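Local coordinates for plasmin and fibronectin-binding protein A (Streptococcus pneumoniae, PDB 4MR0), which acts as a fibronectin-dependent surface adhesin and invasin, binding human fibronectin, plasmin, plasminogen and serum albumin, at residues 225-230 against 287-292; 298-303 against 344-349; 506-511 against 530-535; 516-521 against 550-555. All blocks are in the same frame, centred on the assembly; numbering follows the deposited sequence.

The modelled piece of this cell-wall-anchored adhesin is a parallel beta-helix, and its contacts fall into two groups. From the N terminus, contact 1 (225-230 with 287-292) closes a loop of 56 residues, tying the excursion after strand 220-222 to the end of strand 278-289. Contact 2 then closes 40 residues, joining the turn 299-302 to 344-349. These two follow in series, yet touch: Gln288 OE1 is hydrogen-bonded to Val346 N. Contacts 3 and 4 lie in the C-terminal part, their centres about 13 Å apart. They cross, since 516-521 falls between 506-511 and 530-535 while 550-555 follows both, and they interlock neighbouring coils with strand 551-556.

Contact 1: residues 225-230 against 287-292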
loop_
_atom_site.group_PDB
_atom_site.type_symbol
_atom_site.label_atom_id
_atom_site.label_comp_id
_atom_site.label_asym_id
_atom_site.label_seq_id
_atom_site.Cartn_x
_atom_site.Cartn_y
_atom_site.Cartn_z
ATOM N N GLY A 225 4.293 14.617 11.745
ATOM C CA GLY A 225 3.639 15.399 10.710
ATOM C C GLY A 225 2.328 16.113 10.994
ATOM O O GLY A 225 1.742 16.678 10.073
ATOM N N ALA A 226 1.862 16.107 12.238
ATOM C CA ALA A 226 0.602 16.778 12.575
ATOM C C ALA A 226 0.592 18.217 12.047
ATOM O O ALA A 226 1.621 18.902 12.059
ATOM C CB ALA A 226 0.380 16.767 14.088
ATOM N N LEU A 227 -0.575 18.666 11.589
ATOM C CA LEU A 227 -0.727 20.003 11.018
ATOM C C LEU A 227 -0.809 21.140 12.027
ATOM O O LEU A 227 -1.135 20.932 13.196
ATOM C CB LEU A 227 -1.981 20.066 10.146
ATOM C CG LEU A 227 -2.130 19.078 8.989
ATOM C CD1 LEU A 227 -3.452 19.341 8.292
ATOM C CD2 LEU A 227 -0.967 19.222 8.019
ATOM N N ASN A 228 -0.506 22.347 11.550
ATOM C CA ASN A 228 -0.588 23.546 12.374
ATOM C C ASN A 228 -2.075 23.873 12.463
ATOM O O ASN A 228 -2.884 23.272 11.756
ATOM C CB ASN A 228 0.170 24.714 11.726
ATOM C CG ASN A 228 -0.205 24.925 10.270
ATOM O OD1 ASN A 228 -1.319 24.611 9.850
ATOM N ND2 ASN A 228 0.724 25.472 9.494
ATOM N N GLU A 229 -2.441 24.824 13.314
ATOM C CA GLU A 229 -3.851 25.162 13.475
ATOM C C GLU A 229 -4.540 25.579 12.176
ATOM O O GLU A 229 -5.743 25.372 12.018
ATOM C CB GLU A 229 -4.019 26.252 14.537
ATOM C CG GLU A 229 -5.445 26.354 15.069
ATOM C CD GLU A 229 -5.579 27.369 16.187
ATOM O OE1 GLU A 229 -6.730 27.663 16.593
ATOM O OE2 GLU A 229 -4.535 27.869 16.667
ATOM N N GLU A 230 -3.787 26.155 11.242
ATOM C CA GLU A 230 -4.364 26.567 9.965
ATOM C C GLU A 230 -4.522 25.368 9.032
ATOM O O GLU A 230 -5.213 25.450 8.018
ATOM C CB GLU A 230 -3.487 27.615 9.267
ATOM C CG GLU A 230 -3.142 28.833 10.104
ATOM C CD GLU A 230 -1.894 28.626 10.943
ATOM O OE1 GLU A 230 -1.889 27.717 11.803
ATOM O OE2 GLU A 230 -0.914 29.375 10.736
ATOM N N GLY A 287 -2.262 7.329 11.309
ATOM C CA GLY A 287 -2.357 8.714 10.889
ATOM C C GLY A 287 -1.471 9.270 9.797
ATOM O O GLY A 287 -0.259 9.030 9.740
ATOM N N GLN A 288 -2.113 10.029 8.917
ATOM C CA GLN A 288 -1.441 10.695 7.817
ATOM C C GLN A 288 -2.059 12.085 7.734
ATOM O O GLN A 288 -3.272 12.230 7.541
ATOM C CB GLN A 288 -1.658 9.941 6.513
ATOM C CG GLN A 288 -1.014 10.608 5.318
ATOM C CD GLN A 288 -1.027 9.724 4.093
ATOM O OE1 GLN A 288 -2.082 9.240 3.672
ATOM N NE2 GLN A 288 0.148 9.507 3.511
ATOM N N ALA A 289 -1.225 13.104 7.900
ATOM C CA ALA A 289 -1.698 14.480 7.862
ATOM C C ALA A 289 -1.812 14.975 6.427
ATOM O O ALA A 289 -0.886 14.815 5.630
ATOM C CB ALA A 289 -0.760 15.371 8.663
ATOM N N LEU A 290 -2.957 15.574 6.106
ATOM C CA LEU A 290 -3.216 16.095 4.771
ATOM C C LEU A 290 -3.592 17.577 4.868
ATOM O O LEU A 290 -4.668 17.924 5.355
ATOM C CB LEU A 290 -4.353 15.302 4.118
ATOM C CG LEU A 290 -4.194 13.774 4.075
ATOM C CD1 LEU A 290 -5.446 13.145 3.486
ATOM C CD2 LEU A 290 -2.965 13.394 3.253
ATOM N N PRO A 291 -2.701 18.471 4.406
ATOM C CA PRO A 291 -2.927 19.923 4.439
ATOM C C PRO A 291 -3.999 20.454 3.481
ATOM O O PRO A 291 -4.262 19.863 2.433
ATOM C CB PRO A 291 -1.542 20.486 4.132
ATOM C CG PRO A 291 -0.972 19.458 3.206
ATOM C CD PRO A 291 -1.361 18.162 3.877
ATOM N N LYS A 292 -4.607 21.579 3.863
ATOM C CA LYS A 292 -5.654 22.247 3.079
ATOM C C LYS A 292 -5.357 22.295 1.584
ATOM O O LYS A 292 -6.157 21.864 0.751
ATOM C CB LYS A 292 -5.822 23.704 3.531
ATOM C CG LYS A 292 -6.575 23.975 4.822
ATOM C CD LYS A 292 -6.664 25.496 5.014
ATOM C CE LYS A 292 -7.457 25.904 6.249
ATOM N NZ LYS A 292 -8.893 25.514 6.164
#
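The CA atoms of Ala226 and Ala289 are the nearest across the segments, 5.7 Å apart, and from there the chains run in similar directions, 27° apart between residues 225-230 and 289-292. They separate further on, the CA atoms of Glu230 and Lys292 being 8.2 Å from each other. No hydrogen bond joins the two segments, so the evidence for association is van der Waals contact, and Leu227 contributes the largest share. Its CG lies anti to the carbonyl carbon (chi1 -57°) and its chain is extended at chi2, which carries both methyl groups across to the other segment. There the two branches divide the work. CD2 rests against the methyl of Ala289, 3.9 Å from CB, and also touches Pro291 CB, 4.1 Å away. CD1 reaches past them to the main chain and comes within 3.5 Å of Leu290 O, the side chain of that leucine pointing away from this contact. A second, tighter touch sits two residues back along the chain, where Gly225 O lies 3.2 Å from Ala289 CB, so the alanine methyl meets both that oxygen and the leucine. The Leu227 side chain is also about 4 Å from a bound manganese ion. Among the neighbouring elements, strand 260-265 lies beside both segments: Gly225 is backbone-bonded to Asp263, Gly287 to Ser264, and Leu227 and Pro291 both pack on Tyr265. The contact thus brings the loop after strand 220-222 over the end of strand 278-289.

Contact 2: residues 298-303 against 344-349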
loop_
_atom_site.group_PDB
_atom_site.type_symbol
_atom_site.label_atom_id
_atom_site.label_comp_id
_atom_site.label_asym_id
_atom_site.label_seq_id
_atom_site.Cartn_x
_atom_site.Cartn_y
_atom_site.Cartn_z
ATOM N N GLN A 298 -2.126 14.581 -6.035
ATOM C CA GLN A 298 -1.009 14.395 -5.120
ATOM C C GLN A 298 -1.398 13.486 -3.953
ATOM O O GLN A 298 -0.626 12.623 -3.537
ATOM C CB GLN A 298 -0.555 15.755 -4.585
ATOM C CG GLN A 298 -0.133 16.739 -5.671
ATOM C CD GLN A 298 -0.023 18.169 -5.159
ATOM O OE1 GLN A 298 -1.025 18.789 -4.790
ATOM N NE2 GLN A 298 1.196 18.697 -5.133
ATOM N N ILE A 299 -2.606 13.683 -3.437
ATOM C CA ILE A 299 -3.101 12.903 -2.309
ATOM C C ILE A 299 -3.092 11.385 -2.506
ATOM O O ILE A 299 -2.510 10.663 -1.702
ATOM C CB ILE A 299 -4.534 13.351 -1.926
ATOM C CG1 ILE A 299 -4.494 14.765 -1.336
ATOM C CG2 ILE A 299 -5.140 12.381 -0.929
ATOM C CD1 ILE A 299 -5.852 15.297 -0.920
ATOM N N ILE A 300 -3.731 10.902 -3.564
ATOM C CA ILE A 300 -3.793 9.463 -3.805
ATOM C C ILE A 300 -2.457 8.826 -4.195
ATOM O O ILE A 300 -2.352 7.609 -4.306
ATOM C CB ILE A 300 -4.851 9.124 -4.879
ATOM C CG1 ILE A 300 -4.461 9.738 -6.225
ATOM C CG2 ILE A 300 -6.213 9.643 -4.435
ATOM C CD1 ILE A 300 -5.391 9.359 -7.367
ATOM N N SER A 301 -1.434 9.643 -4.399
ATOM C CA SER A 301 -0.126 9.117 -4.761
ATOM C C SER A 301 0.722 8.929 -3.504
ATOM O O SER A 301 1.926 8.688 -3.589
ATOM C CB SER A 301 0.588 10.079 -5.712
ATOM O OG SER A 301 0.954 11.272 -5.038
ATOM N N LYS A 302 0.095 9.036 -2.335
ATOM C CA LYS A 302 0.832 8.891 -1.086
ATOM C C LYS A 302 0.490 7.643 -0.276
ATOM O O LYS A 302 -0.235 7.718 0.717
ATOM C CB LYS A 302 0.635 10.140 -0.219
ATOM C CG LYS A 302 1.306 11.385 -0.781
ATOM C CD LYS A 302 2.766 11.107 -1.125
ATOM C CE LYS A 302 3.513 12.379 -1.490
ATOM N NZ LYS A 302 2.826 13.131 -2.581
ATOM N N GLU A 303 1.031 6.505 -0.701
ATOM C CA GLU A 303 0.807 5.233 -0.019
ATOM C C GLU A 303 1.666 5.189 1.243
ATOM O O GLU A 303 2.814 5.631 1.223
ATOM C CB GLU A 303 1.197 4.063 -0.935
ATOM C CG GLU A 303 0.503 4.044 -2.297
ATOM C CD GLU A 303 1.276 4.789 -3.378
ATOM O OE1 GLU A 303 2.294 5.447 -3.059
ATOM O OE2 GLU A 303 0.860 4.716 -4.553
ATOM N N GLU A 344 -7.191 9.192 8.858
ATOM C CA GLU A 344 -6.914 7.893 8.262
ATOM C C GLU A 344 -5.975 7.988 7.059
ATOM O O GLU A 344 -5.972 8.982 6.336
ATOM C CB GLU A 344 -8.228 7.221 7.840
ATOM C CG GLU A 344 -9.247 7.040 8.962
ATOM C CD GLU A 344 -10.116 8.277 9.206
ATOM O OE1 GLU A 344 -9.901 9.316 8.543
ATOM O OE2 GLU A 344 -11.021 8.202 10.064
ATOM N N LEU A 345 -5.172 6.946 6.859
ATOM C CA LEU A 345 -4.240 6.898 5.736
ATOM C C LEU A 345 -5.070 6.937 4.454
ATOM O O LEU A 345 -6.233 6.527 4.453
ATOM C CB LEU A 345 -3.431 5.600 5.777
ATOM C CG LEU A 345 -2.887 5.139 7.136
ATOM C CD1 LEU A 345 -2.135 3.825 6.950
ATOM C CD2 LEU A 345 -1.971 6.201 7.735
ATOM N N VAL A 346 -4.484 7.437 3.371
ATOM C CA VAL A 346 -5.187 7.508 2.096
ATOM C C VAL A 346 -5.153 6.127 1.429
ATOM O O VAL A 346 -6.192 5.554 1.090
ATOM C CB VAL A 346 -4.537 8.557 1.164
ATOM C CG1 VAL A 346 -5.240 8.576 -0.188
ATOM C CG2 VAL A 346 -4.619 9.936 1.818
ATOM N N THR A 347 -3.945 5.598 1.258
ATOM C CA THR A 347 -3.733 4.287 0.652
ATOM C C THR A 347 -2.699 3.593 1.524
ATOM O O THR A 347 -1.603 4.110 1.720
ATOM C CB THR A 347 -3.181 4.419 -0.783
ATOM O OG1 THR A 347 -4.181 5.003 -1.621
ATOM C CG2 THR A 347 -2.796 3.056 -1.346
ATOM N N ALA A 348 -3.041 2.427 2.060
ATOM C CA ALA A 348 -2.100 1.729 2.929
ATOM C C ALA A 348 -0.881 1.156 2.210
ATOM O O ALA A 348 0.257 1.380 2.632
ATOM C CB ALA A 348 -2.816 0.615 3.702
ATOM N N ILE A 349 -1.116 0.437 1.116
ATOM C CA ILE A 349 -0.027 -0.219 0.397
ATOM C C ILE A 349 -0.189 -0.183 -1.111
ATOM O O ILE A 349 -1.299 -0.337 -1.627
ATOM C CB ILE A 349 0.057 -1.723 0.790
ATOM C CG1 ILE A 349 0.131 -1.875 2.308
ATOM C CG2 ILE A 349 1.273 -2.375 0.132
ATOM C CD1 ILE A 349 -0.097 -3.309 2.789
HETATM O O HOH W 1 -3.127 5.346 -3.857
#
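Ile299 and Val346 make the apolar half of the first shell: the two side chains cross at about a right angle, and CG2 of Ile299 sits 3.7 Å from Val346 CG2 and 3.9 Å from Val346 CG1. In the other half, Glu303 and Thr347 lie side by side and point the same way, with Glu303 CG 3.6 Å from Thr347 CG2. Their main chains meet closely too, Glu303 CA standing 3.2 Å from Thr347 O in a CA-H...O contact. The bend of Glu303 at chi2 (91°) turns its carboxylate off this line, and OE2 is hydrogen-bonded to His352 ND1. By contrast, the buried Thr347 N has no partner in the model. Behind this shell, a type I turn from Ile299 to Lys302 sets the approach of the first segment. Gln298 O accepts both Ser301 N, at 3.2 Å, and Ser301 OG, at 2.6 Å, the two donors reaching it from the same face. Further out, backbone bonds join Thr347, through its carbonyl, to Ser304 and Ala348 to Ile305. Met375 touches both Ile299 and Val346, while Leu345, Ala348 and Ile349 turn to Phe336 on strand 329-337, so the contact sets the turn 299-302 against the loop leading to strand 364-372.

Contact 3: residues 506-511 against 530-535; sequences IVIEDS and ISFIKS
Ile508 and Phe532 are brought together by their first torsions: CG2 of Ile508 and CG of Phe532 (chi1 -171°) both stand anti to the backbone N, and Ile508 CG2 comes 3.8 Å from Phe532 CD1, approaching the ring obliquely. For Asp510, left-handed backbone angles (phi 59°) end the strand and, with CG anti to the carbonyl carbon (chi1 -78°), bring the carboxylate to Ser535. Asp510 OD1 takes the hydroxyl of Ser535 on its syn lone pair, with OG 2.9 Å away, and a weak bond from Ser535 N besides. Between these ends the strands run in parallel, with axes 4.7 Å apart. Ile508 is bonded on both sides of Phe532, its N giving to Ser531 O (2.7 Å) and its O receiving Ile533 N (2.8 Å). Asp510 N continues the series by bonding Ile533 O. A water joins that same carbonyl to Ser511 N. In-register pairs put apolar residues side by side, Ile506 with Ile530 and Ile508 with Phe532, on the face that packs against strand 515-523, where Val517 and Asn520 are met. Such stacking of apolar residues on successive coils, facing the interior, is characteristic of the parallel beta-helix of the pectate lyase-like superfamily.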
loop_
_atom_site.group_PDB
_atom_site.type_symbol
_atom_site.label_atom_id
_atom_site.label_comp_id
_atom_site.label_asym_id
_atom_site.label_seq_id
_atom_site.Cartn_x
_atom_site.Cartn_y
_atom_site.Cartn_z
ATOM N N ILE A 506 -21.298 -8.679 -8.778
ATOM C CA ILE A 506 -20.109 -8.754 -9.612
ATOM C C ILE A 506 -20.368 -8.216 -11.014
ATOM O O ILE A 506 -21.381 -8.537 -11.640
ATOM C CB ILE A 506 -19.615 -10.213 -9.743
ATOM C CG1 ILE A 506 -19.203 -10.743 -8.370
ATOM C CG2 ILE A 506 -18.451 -10.290 -10.732
ATOM C CD1 ILE A 506 -19.058 -12.256 -8.317
ATOM N N VAL A 507 -19.447 -7.392 -11.501
ATOM C CA VAL A 507 -19.552 -6.847 -12.842
ATOM C C VAL A 507 -18.287 -7.209 -13.601
ATOM O O VAL A 507 -17.183 -6.871 -13.176
ATOM C CB VAL A 507 -19.692 -5.303 -12.845
ATOM C CG1 VAL A 507 -19.667 -4.793 -14.283
ATOM C CG2 VAL A 507 -20.987 -4.886 -12.159
ATOM N N ILE A 508 -18.453 -7.925 -14.708
ATOM C CA ILE A 508 -17.331 -8.312 -15.550
ATOM C C ILE A 508 -17.605 -7.629 -16.881
ATOM O O ILE A 508 -18.565 -7.962 -17.581
ATOM C CB ILE A 508 -17.256 -9.839 -15.718
ATOM C CG1 ILE A 508 -16.901 -10.472 -14.372
ATOM C CG2 ILE A 508 -16.212 -10.206 -16.767
ATOM C CD1 ILE A 508 -16.843 -11.988 -14.403
ATOM N N GLU A 509 -16.756 -6.664 -17.215
ATOM C CA GLU A 509 -16.930 -5.871 -18.419
ATOM C C GLU A 509 -15.758 -5.875 -19.384
ATOM O O GLU A 509 -14.625 -5.602 -18.999
ATOM C CB GLU A 509 -17.236 -4.429 -18.007
ATOM C CG GLU A 509 -17.441 -3.463 -19.155
ATOM C CD GLU A 509 -17.738 -2.051 -18.669
ATOM O OE1 GLU A 509 -18.089 -1.887 -17.476
ATOM O OE2 GLU A 509 -17.632 -1.110 -19.484
ATOM N N ASP A 510 -16.048 -6.177 -20.646
ATOM C CA ASP A 510 -15.034 -6.180 -21.701
ATOM C C ASP A 510 -13.850 -7.112 -21.502
ATOM O O ASP A 510 -12.768 -6.858 -22.030
ATOM C CB ASP A 510 -14.507 -4.760 -21.911
ATOM C CG ASP A 510 -15.459 -3.899 -22.707
ATOM O OD1 ASP A 510 -15.566 -4.121 -23.932
ATOM O OD2 ASP A 510 -16.104 -3.008 -22.108
ATOM N N SER A 511 -14.047 -8.191 -20.755
ATOM C CA SER A 511 -12.965 -9.137 -20.523
ATOM C C SER A 511 -12.925 -10.178 -21.637
ATOM O O SER A 511 -13.958 -10.532 -22.206
ATOM C CB SER A 511 -13.135 -9.798 -19.156
ATOM O OG SER A 511 -13.070 -8.814 -18.132
ATOM N N ILE A 530 -24.856 -10.772 -10.995
ATOM C CA ILE A 530 -23.739 -10.876 -11.927
ATOM C C ILE A 530 -24.057 -10.188 -13.250
ATOM O O ILE A 530 -25.105 -10.423 -13.850
ATOM C CB ILE A 530 -23.412 -12.359 -12.229
ATOM C CG1 ILE A 530 -23.155 -13.113 -10.924
ATOM C CG2 ILE A 530 -22.203 -12.454 -13.153
ATOM C CD1 ILE A 530 -23.051 -14.617 -11.095
ATOM N N SER A 531 -23.145 -9.332 -13.696
ATOM C CA SER A 531 -23.297 -8.621 -14.960
ATOM C C SER A 531 -22.099 -8.966 -15.840
ATOM O O SER A 531 -20.963 -8.620 -15.517
ATOM C CB SER A 531 -23.339 -7.109 -14.726
ATOM O OG SER A 531 -24.403 -6.756 -13.865
ATOM N N PHE A 532 -22.358 -9.660 -16.943
ATOM C CA PHE A 532 -21.313 -10.061 -17.882
ATOM C C PHE A 532 -21.552 -9.218 -19.130
ATOM O O PHE A 532 -22.395 -9.545 -19.969
ATOM C CB PHE A 532 -21.445 -11.558 -18.176
ATOM C CG PHE A 532 -20.307 -12.137 -18.967
ATOM C CD1 PHE A 532 -19.043 -11.559 -18.937
ATOM C CD2 PHE A 532 -20.492 -13.303 -19.705
ATOM C CE1 PHE A 532 -17.978 -12.132 -19.629
ATOM C CE2 PHE A 532 -19.432 -13.889 -20.401
ATOM C CZ PHE A 532 -18.172 -13.300 -20.363
ATOM N N ILE A 533 -20.788 -8.136 -19.238
ATOM C CA ILE A 533 -20.929 -7.171 -20.323
ATOM C C ILE A 533 -19.782 -7.045 -21.320
ATOM O O ILE A 533 -18.612 -7.151 -20.962
ATOM C CB ILE A 533 -21.155 -5.771 -19.727
ATOM C CG1 ILE A 533 -22.427 -5.764 -18.880
ATOM C CG2 ILE A 533 -21.218 -4.741 -20.826
ATOM C CD1 ILE A 533 -22.535 -4.558 -17.974
ATOM N N LYS A 534 -20.138 -6.792 -22.574
ATOM C CA LYS A 534 -19.156 -6.583 -23.628
ATOM C C LYS A 534 -19.602 -5.333 -24.379
ATOM O O LYS A 534 -20.786 -5.001 -24.393
ATOM C CB LYS A 534 -19.103 -7.770 -24.591
ATOM C CG LYS A 534 -20.367 -7.959 -25.409
ATOM C CD LYS A 534 -20.137 -8.919 -26.565
ATOM C CE LYS A 534 -21.389 -9.056 -27.416
ATOM N NZ LYS A 534 -21.159 -9.925 -28.604
ATOM N N SER A 535 -18.662 -4.631 -24.993
ATOM C CA SER A 535 -19.012 -3.428 -25.726
ATOM C C SER A 535 -18.449 -3.483 -27.131
ATOM O O SER A 535 -17.503 -4.218 -27.406
ATOM C CB SER A 535 -18.460 -2.186 -25.020
ATOM O OG SER A 535 -17.070 -2.045 -25.263
HETATM O O HOH W 2 -16.831 -9.286 -20.247
#

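Contact 4: residues 516-521 against 550-555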
loop_
_atom_site.group_PDB
_atom_site.type_symbol
_atom_site.label_atom_id
_atom_site.label_comp_id
_atom_site.label_asym_id
_atom_site.label_seq_id
_atom_site.Cartn_x
_atom_site.Cartn_y
_atom_site.Cartn_z
ATOM N N THR A 516 -13.927 -17.701 -15.759
ATOM C CA THR A 516 -14.575 -18.705 -14.922
ATOM C C THR A 516 -15.179 -18.025 -13.708
ATOM O O THR A 516 -14.468 -17.413 -12.916
ATOM C CB THR A 516 -13.570 -19.764 -14.419
ATOM O OG1 THR A 516 -12.821 -20.280 -15.521
ATOM C CG2 THR A 516 -14.308 -20.917 -13.744
ATOM N N VAL A 517 -16.496 -18.122 -13.577
ATOM C CA VAL A 517 -17.206 -17.529 -12.452
ATOM C C VAL A 517 -18.021 -18.666 -11.855
ATOM O O VAL A 517 -19.046 -19.058 -12.410
ATOM C CB VAL A 517 -18.132 -16.394 -12.925
ATOM C CG1 VAL A 517 -18.867 -15.787 -11.738
ATOM C CG2 VAL A 517 -17.309 -15.325 -13.632
ATOM N N LEU A 518 -17.561 -19.197 -10.726
ATOM C CA LEU A 518 -18.231 -20.340 -10.120
ATOM C C LEU A 518 -18.677 -20.244 -8.674
ATOM O O LEU A 518 -17.902 -19.912 -7.776
ATOM C CB LEU A 518 -17.346 -21.584 -10.249
ATOM C CG LEU A 518 -16.842 -21.957 -11.644
ATOM C CD1 LEU A 518 -15.776 -23.038 -11.519
ATOM C CD2 LEU A 518 -18.005 -22.426 -12.511
ATOM N N ASN A 519 -19.949 -20.562 -8.476
ATOM C CA ASN A 519 -20.572 -20.617 -7.168
ATOM C C ASN A 519 -20.319 -19.507 -6.162
ATOM O O ASN A 519 -19.876 -19.756 -5.042
ATOM C CB ASN A 519 -20.238 -21.969 -6.549
ATOM C CG ASN A 519 -20.505 -23.117 -7.513
ATOM O OD1 ASN A 519 -21.590 -23.219 -8.078
ATOM N ND2 ASN A 519 -19.518 -23.977 -7.704
ATOM N N ASN A 520 -20.606 -18.280 -6.566
ATOM C CA ASN A 520 -20.474 -17.147 -5.669
ATOM C C ASN A 520 -21.831 -17.107 -4.961
ATOM O O ASN A 520 -22.801 -17.674 -5.462
ATOM C CB ASN A 520 -20.238 -15.870 -6.469
ATOM C CG ASN A 520 -18.900 -15.874 -7.185
ATOM O OD1 ASN A 520 -17.849 -15.705 -6.565
ATOM N ND2 ASN A 520 -18.931 -16.077 -8.497
ATOM N N GLN A 521 -21.893 -16.474 -3.796
ATOM C CA GLN A 521 -23.139 -16.374 -3.039
ATOM C C GLN A 521 -23.558 -14.916 -2.878
ATOM O O GLN A 521 -22.718 -14.037 -2.662
ATOM C CB GLN A 521 -22.975 -17.034 -1.667
ATOM C CG GLN A 521 -23.081 -18.553 -1.694
ATOM C CD GLN A 521 -22.633 -19.192 -0.389
ATOM O OE1 GLN A 521 -22.992 -18.733 0.700
ATOM N NE2 GLN A 521 -21.852 -20.265 -0.493
ATOM N N ASN A 550 -28.381 -15.847 -9.489
ATOM C CA ASN A 550 -27.070 -16.455 -9.344
ATOM C C ASN A 550 -26.869 -17.508 -10.432
ATOM O O ASN A 550 -27.764 -18.306 -10.717
ATOM C CB ASN A 550 -26.955 -17.112 -7.970
ATOM C CG ASN A 550 -25.518 -17.385 -7.569
ATOM O OD1 ASN A 550 -24.624 -17.463 -8.417
ATOM N ND2 ASN A 550 -25.289 -17.542 -6.267
ATOM N N PHE A 551 -25.696 -17.494 -11.049
ATOM C CA PHE A 551 -25.366 -18.463 -12.086
ATOM C C PHE A 551 -23.862 -18.534 -12.247
ATOM O O PHE A 551 -23.127 -17.771 -11.618
ATOM C CB PHE A 551 -26.009 -18.094 -13.431
ATOM C CG PHE A 551 -25.629 -16.732 -13.946
ATOM C CD1 PHE A 551 -26.282 -15.592 -13.488
ATOM C CD2 PHE A 551 -24.628 -16.591 -14.908
ATOM C CE1 PHE A 551 -25.943 -14.330 -13.976
ATOM C CE2 PHE A 551 -24.281 -15.335 -15.402
ATOM C CZ PHE A 551 -24.942 -14.202 -14.938
ATOM N N ASN A 552 -23.403 -19.457 -13.082
ATOM C CA ASN A 552 -21.982 -19.601 -13.311
ATOM C C ASN A 552 -21.636 -19.322 -14.758
ATOM O O ASN A 552 -22.490 -19.380 -15.643
ATOM C CB ASN A 552 -21.509 -21.009 -12.933
ATOM C CG ASN A 552 -21.721 -21.321 -11.463
ATOM O OD1 ASN A 552 -21.645 -20.435 -10.607
ATOM N ND2 ASN A 552 -21.969 -22.595 -11.158
ATOM N N ILE A 553 -20.374 -18.995 -14.984
ATOM C CA ILE A 553 -19.881 -18.728 -16.319
ATOM C C ILE A 553 -18.663 -19.607 -16.498
ATOM O O ILE A 553 -17.837 -19.721 -15.594
ATOM C CB ILE A 553 -19.441 -17.266 -16.490
ATOM C CG1 ILE A 553 -20.621 -16.332 -16.215
ATOM C CG2 ILE A 553 -18.886 -17.058 -17.895
ATOM C CD1 ILE A 553 -20.242 -14.863 -16.194
ATOM N N VAL A 554 -18.562 -20.239 -17.655
ATOM C CA VAL A 554 -17.424 -21.090 -17.944
ATOM C C VAL A 554 -17.027 -20.818 -19.376
ATOM O O VAL A 554 -17.828 -20.310 -20.163
ATOM C CB VAL A 554 -17.772 -22.595 -17.786
ATOM C CG1 VAL A 554 -18.374 -22.844 -16.412
ATOM C CG2 VAL A 554 -18.734 -23.038 -18.881
ATOM N N THR A 555 -15.786 -21.142 -19.710
ATOM C CA THR A 555 -15.292 -20.943 -21.058
ATOM C C THR A 555 -15.049 -22.320 -21.645
ATOM O O THR A 555 -14.307 -23.123 -21.082
ATOM C CB THR A 555 -13.981 -20.141 -21.052
ATOM O OG1 THR A 555 -14.203 -18.881 -20.408
ATOM C CG2 THR A 555 -13.493 -19.898 -22.472
HETATM O O HOH W 3 -13.923 -22.069 -17.698
HETATM O O HOH W 4 -21.735 -17.503 -9.056
#
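Val517 and Ile553 form an antiparallel hydrogen-bonded pair, the one bridge between the segments: Val517 N gives to Ile553 O at 2.9 Å, and Ile553 N returns the bond to Val517 O at 2.9 Å. Beyond it, asparagines take over the hydrogen bonding. The carbonyl OD1 of Asn552 accepts Asn519 N at 2.7 Å, the donor sitting above the carbonyl plane, while Asn552 ND2 gives to Asn519 OD1 at 3.2 Å. The two amide planes are 81° apart, so the pair is crossed rather than coplanar. Asn550 adds a short bond, its ND2 reaching Asn520 O at 2.6 Å nearly within its own amide plane; having CG anti to the backbone N (chi1 -162°) extends it toward that carbonyl. Apolar contacts are simpler. Val517 CB lies 3.9 Å from Ile553 CB, the side chains side by side. Leu518 CD2 spans from Asn552 CB to Val554 CG1. Waters form a third class: one joins Thr516 OG1 to Thr555 N, and another accepts Asn520 N and ND2, with Phe551 O 2.9 Å from it. Asn497 holds OD1 of Asn520 from strand 490-500. The chemistry implies that side-chain amides extend the grip of the single bridge, probably helping hold strand 551-556 along strand 515-523.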